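Local atomic coordinates of Slr1438 protein (Synechocystis sp., PDB entry 3K25), a protein that is of unproven function but probably binds carbohydrate and may act as an aldose 1-epimerase-like sugar isomerase. Residues Phe159-His164 with Glu235-Leu240; Gly33-Trp38 with Gly62-Leu67; Leu12-Glu17 with Ala110-Arg115. All blocks are in the same frame, centred on the assembly; numbering follows the deposited sequence.

Contact 1: Phe159-His164 with Glu235-Leu240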
loop_
_atom_site.group_PDB
_atom_site.type_symbol
_atom_site.label_atom_id
_atom_site.label_comp_id
_atom_site.label_asym_id
_atom_site.label_seq_id
_atom_site.Cartn_x
_atom_site.Cartn_y
_atom_site.Cartn_z
ATOM N N PHE A 159 -7.147 -0.079 14.805
ATOM C CA PHE A 159 -6.221 0.261 13.732
ATOM C C PHE A 159 -6.798 0.057 12.339
ATOM O O PHE A 159 -7.852 -0.546 12.150
ATOM C CB PHE A 159 -4.935 -0.568 13.840
ATOM C CG PHE A 159 -5.060 -1.940 13.251
ATOM C CD1 PHE A 159 -5.639 -2.980 13.986
ATOM C CD2 PHE A 159 -4.670 -2.181 11.925
ATOM C CE1 PHE A 159 -5.831 -4.246 13.409
ATOM C CE2 PHE A 159 -4.860 -3.441 11.334
ATOM C CZ PHE A 159 -5.442 -4.477 12.076
ATOM N N SER A 160 -6.071 0.586 11.370
ATOM C CA SER A 160 -6.399 0.458 9.967
ATOM C C SER A 160 -5.084 0.148 9.274
ATOM O O SER A 160 -4.028 0.653 9.668
ATOM C CB SER A 160 -6.994 1.753 9.411
ATOM O OG SER A 160 -8.405 1.667 9.345
ATOM N N LEU A 161 -5.151 -0.707 8.260
ATOM C CA LEU A 161 -3.972 -1.081 7.504
ATOM C C LEU A 161 -4.302 -1.042 6.018
ATOM O O LEU A 161 -5.355 -1.520 5.595
ATOM C CB LEU A 161 -3.496 -2.487 7.903
ATOM C CG LEU A 161 -2.308 -3.009 7.081
ATOM C CD1 LEU A 161 -1.179 -1.966 7.079
ATOM C CD2 LEU A 161 -1.824 -4.331 7.637
ATOM N N GLY A 162 -3.405 -0.466 5.227
ATOM C CA GLY A 162 -3.649 -0.400 3.800
ATOM C C GLY A 162 -2.401 -0.455 2.941
ATOM O O GLY A 162 -1.295 -0.125 3.382
ATOM N N PHE A 163 -2.575 -0.890 1.702
ATOM C CA PHE A 163 -1.468 -0.967 0.760
ATOM C C PHE A 163 -1.871 -0.052 -0.375
ATOM O O PHE A 163 -3.012 -0.093 -0.848
ATOM C CB PHE A 163 -1.246 -2.413 0.305
ATOM C CG PHE A 163 -0.661 -3.295 1.388
ATOM C CD1 PHE A 163 0.716 -3.429 1.529
ATOM C CD2 PHE A 163 -1.489 -3.943 2.303
ATOM C CE1 PHE A 163 1.264 -4.197 2.566
ATOM C CE2 PHE A 163 -0.959 -4.711 3.342
ATOM C CZ PHE A 163 0.423 -4.837 3.475
ATOM N N HIS A 164 -0.926 0.778 -0.797
ATOM C CA HIS A 164 -1.161 1.789 -1.811
ATOM C C HIS A 164 -0.357 1.545 -3.097
ATOM O O HIS A 164 0.375 2.426 -3.559
ATOM C CB HIS A 164 -0.792 3.131 -1.159
ATOM C CG HIS A 164 -1.161 4.338 -1.955
ATOM N ND1 HIS A 164 -1.668 5.475 -1.366
ATOM C CD2 HIS A 164 -1.023 4.623 -3.272
ATOM C CE1 HIS A 164 -1.823 6.412 -2.286
ATOM N NE2 HIS A 164 -1.439 5.920 -3.451
ATOM N N GLU A 235 -9.727 -11.305 4.426
ATOM C CA GLU A 235 -10.888 -10.574 4.925
ATOM C C GLU A 235 -10.690 -9.317 5.769
ATOM O O GLU A 235 -11.666 -8.647 6.104
ATOM C CB GLU A 235 -11.836 -11.528 5.651
ATOM C CG GLU A 235 -11.270 -12.211 6.868
ATOM C CD GLU A 235 -12.194 -13.313 7.371
ATOM O OE1 GLU A 235 -11.833 -13.997 8.358
ATOM O OE2 GLU A 235 -13.284 -13.497 6.778
ATOM N N LEU A 236 -9.452 -8.987 6.115
ATOM C CA LEU A 236 -9.193 -7.778 6.895
ATOM C C LEU A 236 -9.505 -6.554 6.022
ATOM O O LEU A 236 -9.828 -5.478 6.528
ATOM C CB LEU A 236 -7.722 -7.723 7.331
ATOM C CG LEU A 236 -7.233 -6.402 7.953
ATOM C CD1 LEU A 236 -7.830 -6.252 9.347
ATOM C CD2 LEU A 236 -5.698 -6.345 8.011
ATOM N N TYR A 237 -9.427 -6.732 4.704
ATOM C CA TYR A 237 -9.660 -5.628 3.790
ATOM C C TYR A 237 -11.072 -5.571 3.247
ATOM O O TYR A 237 -11.502 -6.459 2.507
ATOM C CB TYR A 237 -8.644 -5.699 2.657
ATOM C CG TYR A 237 -7.245 -5.763 3.197
ATOM C CD1 TYR A 237 -6.632 -6.995 3.459
ATOM C CD2 TYR A 237 -6.557 -4.591 3.542
ATOM C CE1 TYR A 237 -5.362 -7.056 4.059
ATOM C CE2 TYR A 237 -5.295 -4.641 4.143
ATOM C CZ TYR A 237 -4.706 -5.873 4.400
ATOM O OH TYR A 237 -3.472 -5.924 5.019
ATOM N N GLN A 238 -11.779 -4.497 3.597
ATOM C CA GLN A 238 -13.168 -4.317 3.190
ATOM C C GLN A 238 -13.407 -3.144 2.259
ATOM O O GLN A 238 -14.515 -2.972 1.753
ATOM C CB GLN A 238 -14.020 -4.167 4.444
ATOM C CG GLN A 238 -13.728 -5.267 5.453
ATOM C CD GLN A 238 -14.166 -4.907 6.849
ATOM O OE1 GLN A 238 -15.354 -4.913 7.157
ATOM N NE2 GLN A 238 -13.200 -4.576 7.707
ATOM N N THR A 239 -12.365 -2.350 2.025
ATOM C CA THR A 239 -12.468 -1.184 1.151
ATOM C C THR A 239 -11.461 -1.170 0.001
ATOM O O THR A 239 -10.312 -1.587 0.153
ATOM C CB THR A 239 -12.312 0.124 1.951
ATOM O OG1 THR A 239 -13.543 0.418 2.631
ATOM C CG2 THR A 239 -11.958 1.280 1.026
ATOM N N LEU A 240 -11.908 -0.668 -1.145
ATOM C CA LEU A 240 -11.069 -0.589 -2.323
ATOM C C LEU A 240 -10.976 0.859 -2.778
ATOM O O LEU A 240 -11.997 1.515 -3.017
ATOM C CB LEU A 240 -11.664 -1.450 -3.424
ATOM C CG LEU A 240 -10.741 -2.424 -4.155
ATOM C CD1 LEU A 240 -9.524 -2.824 -3.313
ATOM C CD2 LEU A 240 -11.589 -3.650 -4.507
#
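Tyr237 is the side chain through which Glu235-Leu240 meets Phe159-His164 most intimately. Its CG lies anti to its own carbonyl carbon (chi1 -54°), which sends the ring across the gap until OH reaches both Leu161 and Phe163. Tyr237 OH stands 3.5 Å from Leu161 CD2 and also meets the edge of the Phe163 ring, in its plane, 3.3 Å from Phe163 CE2. The flank of the tyrosine is used as well: Leu161 O sits near the ring plane, 3.4 Å from Tyr237 CE2, where the slightly positive rim of an aromatic ring suits a carbonyl oxygen. A tyrosine fits here because its ring is apolar enough for the leucine and phenylalanine, while the buried hydroxyl is satisfied by a hydrogen bond to Gln147 OE1 of strand 142-151.

Packing is looser toward the start of both segments. Leu236 meets Phe159 from the opposite direction, with CD1 4.0 Å from Phe159 CZ, and its other methyl, CD2, is 4.4 Å from Leu161 CD2. These are methyl-to-ring and methyl-to-methyl contacts, for which the apolar, flexible leucines are suited, and just beyond them the chain reaches solvent at Glu235.

Ile145, Gln147 and Ile149 of strand 142-151 touch the 159-164 side chains, and Ala280 and Val282 of strand 276-287 touch Leu236 and Tyr237. The contact is buried in the antiparallel beta-sandwich expected of the galactose mutarotase-like fold, just ahead of a classic beta bulge in which Gln238 and Thr239 both face Trp256.

Contact 2: Gly33-Trp38 with Gly62-Leu67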
loop_
_atom_site.group_PDB
_atom_site.type_symbol
_atom_site.label_atom_id
_atom_site.label_comp_id
_atom_site.label_asym_id
_atom_site.label_seq_id
_atom_site.Cartn_x
_atom_site.Cartn_y
_atom_site.Cartn_z
ATOM N N GLY A 33 9.646 0.035 4.750
ATOM C CA GLY A 33 9.472 -1.345 4.302
ATOM C C GLY A 33 8.791 -1.334 2.946
ATOM O O GLY A 33 7.920 -2.148 2.646
ATOM N N LEU A 34 9.228 -0.390 2.123
ATOM C CA LEU A 34 8.679 -0.136 0.809
ATOM C C LEU A 34 9.206 -0.903 -0.396
ATOM O O LEU A 34 10.417 -0.974 -0.628
ATOM C CB LEU A 34 8.811 1.371 0.514
ATOM C CG LEU A 34 8.412 1.890 -0.873
ATOM C CD1 LEU A 34 6.894 1.779 -1.035
ATOM C CD2 LEU A 34 8.862 3.333 -1.050
ATOM N N VAL A 35 8.268 -1.467 -1.159
ATOM C CA VAL A 35 8.551 -2.151 -2.422
ATOM C C VAL A 35 8.545 -0.946 -3.371
ATOM O O VAL A 35 7.532 -0.258 -3.485
ATOM C CB VAL A 35 7.390 -3.093 -2.858
ATOM C CG1 VAL A 35 7.561 -3.499 -4.316
ATOM C CG2 VAL A 35 7.361 -4.318 -1.992
ATOM N N THR A 36 9.652 -0.669 -4.039
ATOM C CA THR A 36 9.679 0.486 -4.920
ATOM C C THR A 36 9.411 0.125 -6.366
ATOM O O THR A 36 8.565 0.734 -7.011
ATOM C CB THR A 36 11.023 1.185 -4.848
ATOM O OG1 THR A 36 12.051 0.246 -5.188
ATOM C CG2 THR A 36 11.277 1.696 -3.448
ATOM N N GLU A 37 10.137 -0.867 -6.874
ATOM C CA GLU A 37 9.974 -1.282 -8.266
ATOM C C GLU A 37 9.826 -2.785 -8.399
ATOM O O GLU A 37 10.347 -3.541 -7.585
ATOM C CB GLU A 37 11.171 -0.815 -9.102
ATOM C CG GLU A 37 11.545 0.641 -8.890
ATOM C CD GLU A 37 12.511 1.168 -9.938
ATOM O OE1 GLU A 37 13.406 0.414 -10.383
ATOM O OE2 GLU A 37 12.383 2.351 -10.311
ATOM N N TRP A 38 9.114 -3.210 -9.436
ATOM C CA TRP A 38 8.885 -4.631 -9.696
ATOM C C TRP A 38 8.798 -4.868 -11.200
ATOM O O TRP A 38 8.048 -4.181 -11.888
ATOM C CB TRP A 38 7.588 -5.066 -9.006
ATOM C CG TRP A 38 7.106 -6.459 -9.318
ATOM C CD1 TRP A 38 7.850 -7.512 -9.769
ATOM C CD2 TRP A 38 5.770 -6.961 -9.135
ATOM N NE1 TRP A 38 7.063 -8.640 -9.874
ATOM C CE2 TRP A 38 5.785 -8.331 -9.491
ATOM C CE3 TRP A 38 4.566 -6.386 -8.700
ATOM C CZ2 TRP A 38 4.642 -9.138 -9.428
ATOM C CZ3 TRP A 38 3.425 -7.189 -8.634
ATOM C CH2 TRP A 38 3.474 -8.555 -8.999
ATOM N N GLY A 62 4.796 6.180 -5.920
ATOM C CA GLY A 62 5.079 5.008 -6.716
ATOM C C GLY A 62 5.337 3.871 -5.761
ATOM O O GLY A 62 5.289 4.070 -4.554
ATOM N N GLY A 63 5.613 2.686 -6.284
ATOM C CA GLY A 63 5.859 1.565 -5.403
ATOM C C GLY A 63 4.609 1.150 -4.646
ATOM O O GLY A 63 3.480 1.357 -5.115
ATOM N N ILE A 64 4.806 0.577 -3.462
ATOM C CA ILE A 64 3.690 0.114 -2.660
ATOM C C ILE A 64 3.740 0.622 -1.218
ATOM O O ILE A 64 4.147 -0.096 -0.297
ATOM C CB ILE A 64 3.633 -1.418 -2.672
ATOM C CG1 ILE A 64 3.731 -1.918 -4.115
ATOM C CG2 ILE A 64 2.314 -1.892 -2.074
ATOM C CD1 ILE A 64 3.832 -3.412 -4.237
ATOM N N PRO A 65 3.348 1.886 -1.007
ATOM C CA PRO A 65 3.359 2.445 0.349
ATOM C C PRO A 65 2.384 1.724 1.298
ATOM O O PRO A 65 1.329 1.216 0.887
ATOM C CB PRO A 65 2.988 3.909 0.116
ATOM C CG PRO A 65 3.605 4.189 -1.252
ATOM C CD PRO A 65 3.181 2.952 -2.015
ATOM N N ILE A 66 2.767 1.676 2.568
ATOM C CA ILE A 66 1.987 1.024 3.611
ATOM C C ILE A 66 1.263 2.070 4.443
ATOM O O ILE A 66 1.874 3.051 4.880
ATOM C CB ILE A 66 2.925 0.205 4.515
ATOM C CG1 ILE A 66 3.624 -0.859 3.668
ATOM C CG2 ILE A 66 2.155 -0.413 5.677
ATOM C CD1 ILE A 66 4.725 -1.582 4.394
ATOM N N LEU A 67 -0.033 1.854 4.669
ATOM C CA LEU A 67 -0.849 2.786 5.455
ATOM C C LEU A 67 -1.203 2.190 6.826
ATOM O O LEU A 67 -1.990 1.228 6.915
ATOM C CB LEU A 67 -2.133 3.134 4.682
ATOM C CG LEU A 67 -1.995 3.284 3.152
ATOM C CD1 LEU A 67 -3.361 3.580 2.558
ATOM C CD2 LEU A 67 -1.003 4.381 2.794
HETATM O O HOH W 1 5.997 -2.282 0.221
#
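Apolar contact between Val35 and Ile64 joins these segments, whose touching parts run 163° apart in direction. The two side chains lie alongside each other and point the same way, Val35 CG1 being 3.7 Å from Ile64 CD1. Leu34 reaches over with CD1, which lies 3.4 Å from Ile64 C and 4.0 Å from Pro65 CD, so one methyl of the branched leucine packs on backbone and proline ring. Ile66 brings CD1 to 3.7 Å from Gly33 O. With an alanine at Ile64, CG1 and CD1 are gone, and the CB-CG1 flank of Val35 would probably be left with a gap beside it.

Direct polar contact is a backbone bond, Ile64 N to Val35 O at 2.9 Å. Beside it a water bridges the chains, taking the N-H of Val35 (N to water 2.8 Å) and donating to Gly33 O and Ile64 O, so it satisfies three buried backbone groups.

Glycine suits Gly33 and Gly63, whose phi is positive (54° and 68°), and a side chain on Gly63 would head into Val35 O.

Thr36 and Glu37 both face Ser26, a classic beta bulge in strand 34-40 of the antiparallel four-stranded sheet, which is here joined to the neighbouring sheet of the mutarotase-like beta-sandwich.

Contact 3: Leu12-Glu17 with Ala110-Arg115; sequences LTYHLE and ARLDLR
Leu16 lays its CD2 methyl over Ala110, 3.8 Å from Ala110 CB and 3.5 Å from Ala110 O. With CG beside the backbone N and anti to the carbonyl carbon (chi1 -80°), the isobutyl group of Leu16 is carried toward 110-115, and CD2 also comes within 4.4 Å of Leu112 CB. The alanine suits the place because a single methyl lets the leucine settle close to the backbone behind it. That methyl also faces the incoming chain, with Ala110 CB 3.9 Å from Glu17 O.

Two residues along each strand, Tyr14 and Leu112 cross at about a right angle. Leu112 CD2 touches the ring's CD2 side, 3.5 Å from Tyr14 CD2, and also approaches Tyr14 CE2. The amphipathic tyrosine suits this partly exposed place because its ring can pack on the buried leucine.

Strands 14-17 and 110-115 approach to 6.9 Å between axes and run 148° apart, joined by side chains rather than by backbone bonds. This is the packing of one sheet on another in an all-beta sandwich: Tyr14 and Leu16 are bonded through their backbones to Leu27 and Leu25 of strand 23-28, while Ala110 and Leu112 are bonded to Leu138 and Tyr136 of strand 130-139.

Within 110-115 itself, on the other face of the strand, Arg111 makes a side-on salt bridge to Asp113. Asp113 OD2 lies in the guanidinium plane and takes the bond from Arg111 NH2 on its syn lone pair at 3.2 Å; OD1, tilted 23° out of that plane, is bonded to NE and also to Ser135 OG. Glu17 turns its CB away from 110-115, and its carboxylate forms a salt bridge with Arg24.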
loop_
_atom_site.group_PDB
_atom_site.type_symbol
_atom_site.label_atom_id
_atom_site.label_comp_id
_atom_site.label_asym_id
_atom_site.label_seq_id
_atom_site.Cartn_x
_atom_site.Cartn_y
_atom_site.Cartn_z
ATOM N N LEU A 12 19.842 1.539 1.446
ATOM C CA LEU A 12 20.091 0.113 1.441
ATOM C C LEU A 12 18.884 -0.534 0.762
ATOM O O LEU A 12 17.752 -0.514 1.269
ATOM C CB LEU A 12 20.262 -0.396 2.867
ATOM C CG LEU A 12 20.870 -1.797 2.890
ATOM C CD1 LEU A 12 21.960 -1.859 3.951
ATOM C CD2 LEU A 12 19.789 -2.825 3.123
ATOM N N THR A 13 19.148 -1.107 -0.405
ATOM C CA THR A 13 18.109 -1.720 -1.210
ATOM C C THR A 13 18.276 -3.218 -1.374
ATOM O O THR A 13 19.366 -3.708 -1.692
ATOM C CB THR A 13 18.102 -1.074 -2.595
ATOM O OG1 THR A 13 18.016 0.347 -2.433
ATOM C CG2 THR A 13 16.940 -1.579 -3.430
ATOM N N TYR A 14 17.186 -3.943 -1.155
ATOM C CA TYR A 14 17.186 -5.388 -1.316
ATOM C C TYR A 14 16.645 -5.695 -2.697
ATOM O O TYR A 14 15.779 -4.986 -3.202
ATOM C CB TYR A 14 16.337 -6.058 -0.234
ATOM C CG TYR A 14 17.169 -6.459 0.967
ATOM C CD1 TYR A 14 17.588 -5.515 1.908
ATOM C CD2 TYR A 14 17.616 -7.773 1.113
ATOM C CE1 TYR A 14 18.440 -5.876 2.957
ATOM C CE2 TYR A 14 18.461 -8.144 2.147
ATOM C CZ TYR A 14 18.875 -7.197 3.065
ATOM O OH TYR A 14 19.727 -7.578 4.074
ATOM N N HIS A 15 17.182 -6.741 -3.316
ATOM C CA HIS A 15 16.761 -7.152 -4.656
ATOM C C HIS A 15 16.259 -8.585 -4.637
ATOM O O HIS A 15 16.964 -9.498 -4.209
ATOM C CB HIS A 15 17.928 -7.036 -5.630
ATOM C CG HIS A 15 18.367 -5.630 -5.872
ATOM N ND1 HIS A 15 17.727 -4.798 -6.763
ATOM C CD2 HIS A 15 19.370 -4.901 -5.328
ATOM C CE1 HIS A 15 18.318 -3.613 -6.761
ATOM N NE2 HIS A 15 19.317 -3.650 -5.898
ATOM N N LEU A 16 15.029 -8.778 -5.093
ATOM C CA LEU A 16 14.442 -10.112 -5.116
ATOM C C LEU A 16 14.244 -10.579 -6.551
ATOM O O LEU A 16 13.966 -9.768 -7.443
ATOM C CB LEU A 16 13.103 -10.125 -4.365
ATOM C CG LEU A 16 13.159 -10.209 -2.835
ATOM C CD1 LEU A 16 13.685 -8.895 -2.250
ATOM C CD2 LEU A 16 11.762 -10.519 -2.293
ATOM N N GLU A 17 14.392 -11.887 -6.770
ATOM C CA GLU A 17 14.219 -12.428 -8.106
ATOM C C GLU A 17 13.938 -13.922 -8.239
ATOM O O GLU A 17 14.245 -14.728 -7.350
ATOM C CB GLU A 17 15.442 -12.082 -8.969
ATOM C CG GLU A 17 16.028 -13.260 -9.726
ATOM C CD GLU A 17 17.198 -12.878 -10.596
ATOM O OE1 GLU A 17 16.985 -12.172 -11.599
ATOM O OE2 GLU A 17 18.333 -13.282 -10.272
ATOM N N ALA A 110 11.266 -15.985 -3.381
ATOM C CA ALA A 110 12.205 -14.988 -2.871
ATOM C C ALA A 110 11.419 -14.386 -1.718
ATOM O O ALA A 110 10.380 -13.768 -1.931
ATOM C CB ALA A 110 12.501 -13.921 -3.931
ATOM N N ARG A 111 11.891 -14.572 -0.496
ATOM C CA ARG A 111 11.151 -14.053 0.642
ATOM C C ARG A 111 11.943 -13.198 1.617
ATOM O O ARG A 111 12.942 -13.645 2.192
ATOM C CB ARG A 111 10.501 -15.218 1.384
ATOM C CG ARG A 111 9.961 -14.865 2.736
ATOM C CD ARG A 111 9.185 -16.018 3.302
ATOM N NE ARG A 111 8.868 -15.817 4.712
ATOM C CZ ARG A 111 7.992 -16.557 5.378
ATOM N NH1 ARG A 111 7.347 -17.535 4.756
ATOM N NH2 ARG A 111 7.776 -16.328 6.666
ATOM N N LEU A 112 11.478 -11.969 1.808
ATOM C CA LEU A 112 12.128 -11.039 2.725
ATOM C C LEU A 112 11.162 -10.686 3.865
ATOM O O LEU A 112 10.020 -10.294 3.620
ATOM C CB LEU A 112 12.555 -9.773 1.973
ATOM C CG LEU A 112 13.771 -9.003 2.504
ATOM C CD1 LEU A 112 13.660 -8.812 3.992
ATOM C CD2 LEU A 112 15.023 -9.780 2.203
ATOM N N ASP A 113 11.626 -10.833 5.103
ATOM C CA ASP A 113 10.806 -10.541 6.275
ATOM C C ASP A 113 11.243 -9.281 7.032
ATOM O O ASP A 113 12.353 -9.203 7.549
ATOM C CB ASP A 113 10.801 -11.755 7.202
ATOM C CG ASP A 113 9.953 -12.879 6.659
ATOM O OD1 ASP A 113 9.574 -12.806 5.471
ATOM O OD2 ASP A 113 9.665 -13.830 7.409
ATOM N N LEU A 114 10.341 -8.304 7.097
ATOM C CA LEU A 114 10.615 -7.027 7.743
ATOM C C LEU A 114 9.800 -6.778 9.000
ATOM O O LEU A 114 8.678 -7.269 9.146
ATOM C CB LEU A 114 10.350 -5.892 6.762
ATOM C CG LEU A 114 11.035 -6.019 5.406
ATOM C CD1 LEU A 114 10.720 -4.786 4.575
ATOM C CD2 LEU A 114 12.542 -6.162 5.604
ATOM N N ARG A 115 10.361 -5.970 9.891
ATOM C CA ARG A 115 9.699 -5.662 11.147
ATOM C C ARG A 115 9.654 -4.181 11.487
ATOM O O ARG A 115 10.651 -3.449 11.350
ATOM C CB ARG A 115 10.385 -6.414 12.285
ATOM C CG ARG A 115 10.071 -5.896 13.679
ATOM C CD ARG A 115 10.821 -6.727 14.716
ATOM N NE ARG A 115 10.484 -6.348 16.084
ATOM C CZ ARG A 115 11.125 -5.423 16.786
ATOM N NH1 ARG A 115 12.157 -4.773 16.256
ATOM N NH2 ARG A 115 10.726 -5.147 18.019
#

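How the contacts relate
From the N terminus, Leu12-Glu17 begins contact 3, whose partner Ala110-Arg115 comes after 92 intervening residues. Contact 2 opens and closes inside that loop, joining Gly33-Trp38 to Gly62-Leu67. Contact 1 follows in series, beginning only after contact 3 has closed, and spans 70 residues between its segments; no two loops cross. Contacts 2 and 3 touch where Gly33 CA packs on Leu114 CD1, where the N-terminal sheet meets the sheet that holds strand 110-117. Contacts 1 and 2 share another sheet, since strands 66-67 and 157-168 are neighbours, probably bonded through Gly162 O and Leu67 N. Contacts 1 and 3 stay about 10 Å apart at their nearest atoms.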